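Long-range contact in pseudouridine synthase (Pyrococcus abyssi, PDB 2AUS), which probably isomerises uridine to pseudouridine in RNA, as the archaeal Cbf5 member of the TruB family of pseudouridine synthases: residues T27-F33 against L292-L296. Residues are numbered along the deposited sequence; the frame is centred on the assembly and turned at random.
Sequences TNPKWGF and LKDEL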
loop_
_atom_site.group_PDB
_atom_site.type_symbol
_atom_site.label_atom_id
_atom_site.label_comp_id
_atom_site.label_asym_id
_atom_site.label_seq_id
_atom_site.Cartn_x
_atom_site.Cartn_y
_atom_site.Cartn_z
ATOM N N THR A 27 45.791 20.830 12.701
ATOM C CA THR A 27 45.426 19.895 11.651
ATOM C C THR A 27 45.679 20.503 10.277
ATOM O O THR A 27 45.632 21.722 10.116
ATOM C CB THR A 27 43.929 19.461 11.791
ATOM O OG1 THR A 27 43.640 18.396 10.873
ATOM C CG2 THR A 27 42.988 20.630 11.516
ATOM N N ASN A 28 45.958 19.646 9.296
ATOM C CA ASN A 28 46.223 20.078 7.926
ATOM C C ASN A 28 44.905 20.400 7.221
ATOM O O ASN A 28 44.093 19.517 6.972
ATOM C CB ASN A 28 46.954 18.964 7.163
ATOM C CG ASN A 28 47.386 19.386 5.762
ATOM O OD1 ASN A 28 46.636 20.033 5.028
ATOM N ND2 ASN A 28 48.598 18.998 5.382
ATOM N N PRO A 29 44.684 21.676 6.878
ATOM C CA PRO A 29 43.446 22.076 6.200
ATOM C C PRO A 29 43.215 21.386 4.864
ATOM O O PRO A 29 42.089 21.341 4.377
ATOM C CB PRO A 29 43.599 23.594 6.056
ATOM C CG PRO A 29 45.087 23.774 5.958
ATOM C CD PRO A 29 45.605 22.818 7.017
ATOM N N LYS A 30 44.271 20.836 4.272
ATOM C CA LYS A 30 44.137 20.161 2.985
ATOM C C LYS A 30 43.652 18.726 3.146
ATOM O O LYS A 30 43.108 18.141 2.212
ATOM C CB LYS A 30 45.477 20.162 2.240
ATOM C CG LYS A 30 46.056 21.552 1.984
ATOM C CD LYS A 30 45.108 22.409 1.155
ATOM C CE LYS A 30 45.645 23.823 0.984
ATOM N NZ LYS A 30 44.700 24.666 0.198
ATOM N N TRP A 31 43.851 18.156 4.330
ATOM C CA TRP A 31 43.425 16.785 4.573
ATOM C C TRP A 31 42.024 16.715 5.159
ATOM O O TRP A 31 41.717 17.376 6.150
ATOM C CB TRP A 31 44.417 16.091 5.502
ATOM C CG TRP A 31 45.776 15.915 4.869
ATOM C CD1 TRP A 31 46.099 16.094 3.551
ATOM C CD2 TRP A 31 46.974 15.478 5.516
ATOM N NE1 TRP A 31 47.419 15.794 3.339
ATOM C CE2 TRP A 31 47.983 15.411 4.529
ATOM C CE3 TRP A 31 47.296 15.134 6.838
ATOM C CZ2 TRP A 31 49.291 15.014 4.817
ATOM C CZ3 TRP A 31 48.604 14.735 7.125
ATOM C CH2 TRP A 31 49.581 14.681 6.118
ATOM N N GLY A 32 41.169 15.916 4.533
ATOM C CA GLY A 32 39.810 15.782 5.020
ATOM C C GLY A 32 38.945 16.982 4.700
ATOM O O GLY A 32 39.269 17.778 3.816
ATOM N N PHE A 33 37.835 17.107 5.422
ATOM C CA PHE A 33 36.898 18.203 5.209
ATOM C C PHE A 33 36.095 18.470 6.461
ATOM O O PHE A 33 35.912 17.581 7.289
ATOM C CB PHE A 33 35.840 17.856 4.151
ATOM C CG PHE A 33 36.389 17.352 2.856
ATOM C CD1 PHE A 33 36.519 18.202 1.764
ATOM C CD2 PHE A 33 36.713 16.007 2.704
ATOM C CE1 PHE A 33 36.980 17.718 0.534
ATOM C CE2 PHE A 33 37.174 15.516 1.490
ATOM C CZ PHE A 33 37.299 16.373 0.396
ATOM N N LEU A 292 40.729 16.329 14.250
ATOM C CA LEU A 292 40.692 17.677 14.795
ATOM C C LEU A 292 39.698 18.574 14.050
ATOM O O LEU A 292 39.453 19.703 14.465
ATOM C CB LEU A 292 42.100 18.290 14.779
ATOM C CG LEU A 292 43.026 17.552 15.755
ATOM C CD1 LEU A 292 44.465 18.072 15.684
ATOM C CD2 LEU A 292 42.457 17.718 17.146
ATOM N N LYS A 293 39.129 18.077 12.956
ATOM C CA LYS A 293 38.138 18.849 12.207
ATOM C C LYS A 293 36.752 18.317 12.561
ATOM O O LYS A 293 35.771 18.640 11.912
ATOM C CB LYS A 293 38.364 18.713 10.699
ATOM C CG LYS A 293 39.715 19.228 10.208
ATOM C CD LYS A 293 39.777 19.195 8.677
ATOM C CE LYS A 293 41.182 19.529 8.171
ATOM N NZ LYS A 293 42.194 18.527 8.636
ATOM N N ASP A 294 36.687 17.504 13.609
ATOM C CA ASP A 294 35.436 16.900 14.054
ATOM C C ASP A 294 34.809 15.912 13.063
ATOM O O ASP A 294 33.587 15.762 13.006
ATOM C CB ASP A 294 34.434 17.993 14.447
ATOM C CG ASP A 294 34.934 18.831 15.626
ATOM O OD1 ASP A 294 35.538 18.246 16.559
ATOM O OD2 ASP A 294 34.727 20.065 15.626
ATOM N N GLU A 295 35.652 15.231 12.288
ATOM C CA GLU A 295 35.160 14.222 11.346
ATOM C C GLU A 295 35.205 12.919 12.132
ATOM O O GLU A 295 36.098 12.731 12.952
ATOM C CB GLU A 295 36.092 14.059 10.148
ATOM C CG GLU A 295 36.299 15.300 9.299
ATOM C CD GLU A 295 37.625 15.260 8.561
ATOM O OE1 GLU A 295 38.665 15.550 9.194
ATOM O OE2 GLU A 295 37.621 14.925 7.358
ATOM N N LEU A 296 34.263 12.021 11.883
ATOM C CA LEU A 296 34.257 10.749 12.580
ATOM C C LEU A 296 35.282 9.826 11.932
ATOM O O LEU A 296 35.218 9.544 10.734
ATOM C CB LEU A 296 32.875 10.107 12.500
ATOM C CG LEU A 296 32.756 8.669 13.015
ATOM C CD1 LEU A 296 33.035 8.630 14.511
ATOM C CD2 LEU A 296 31.345 8.143 12.717
#
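The ammonium nitrogen of Lys293 donates to three oxygens of segment 27-33: NZ lies 2.7 Å from Thr27 OG1, 2.7 Å from Asn28 O and 2.8 Å from Trp31 O. The two carbonyls begin and end a type I beta turn, Asn28 to Trp31. The lysine thereby joins the loop after strand 18-20 to the connection between strands 286-291 and 296-302 of the PUA domain. An otherwise extended chain bends at its last torsion (chi4 62°) to bring NZ in among the oxygens. NZ meets Trp31 O at a C=O...N angle of 154°, slightly tilted from the carbonyl plane, but reaches Asn28 O from above its plane, on the face opposite the turn's own donor, Trp31 N. Tyr330 OH is a fourth oxygen at NZ, so three N-H groups probably serve four partners; Asp257 takes a bond from Thr27 OG1 and probably helps balance the charge. A methionine in place of Lys293 would probably leave Thr27 OG1 and the Asn28 and Trp31 carbonyls without their common donor, and the turn less firmly held. Thr27 lies across the lysine chain, its CG2 3.8 Å from Lys293 CG, while its CB packs on Leu292 CB. The turn is closed also from within: Asn28 OD1 accepts from Lys30 N at 2.6 Å, an Asx turn, and its amide ND2 sits over one face of the Trp31 ring. Glu295 OE1 bonds Tyr330 OH and Thr291 OG1. Past the turn, Phe33 N donates to Glu295 OE2 at 2.9 Å, a nearly straight bond (167°) from above the carboxylate plane.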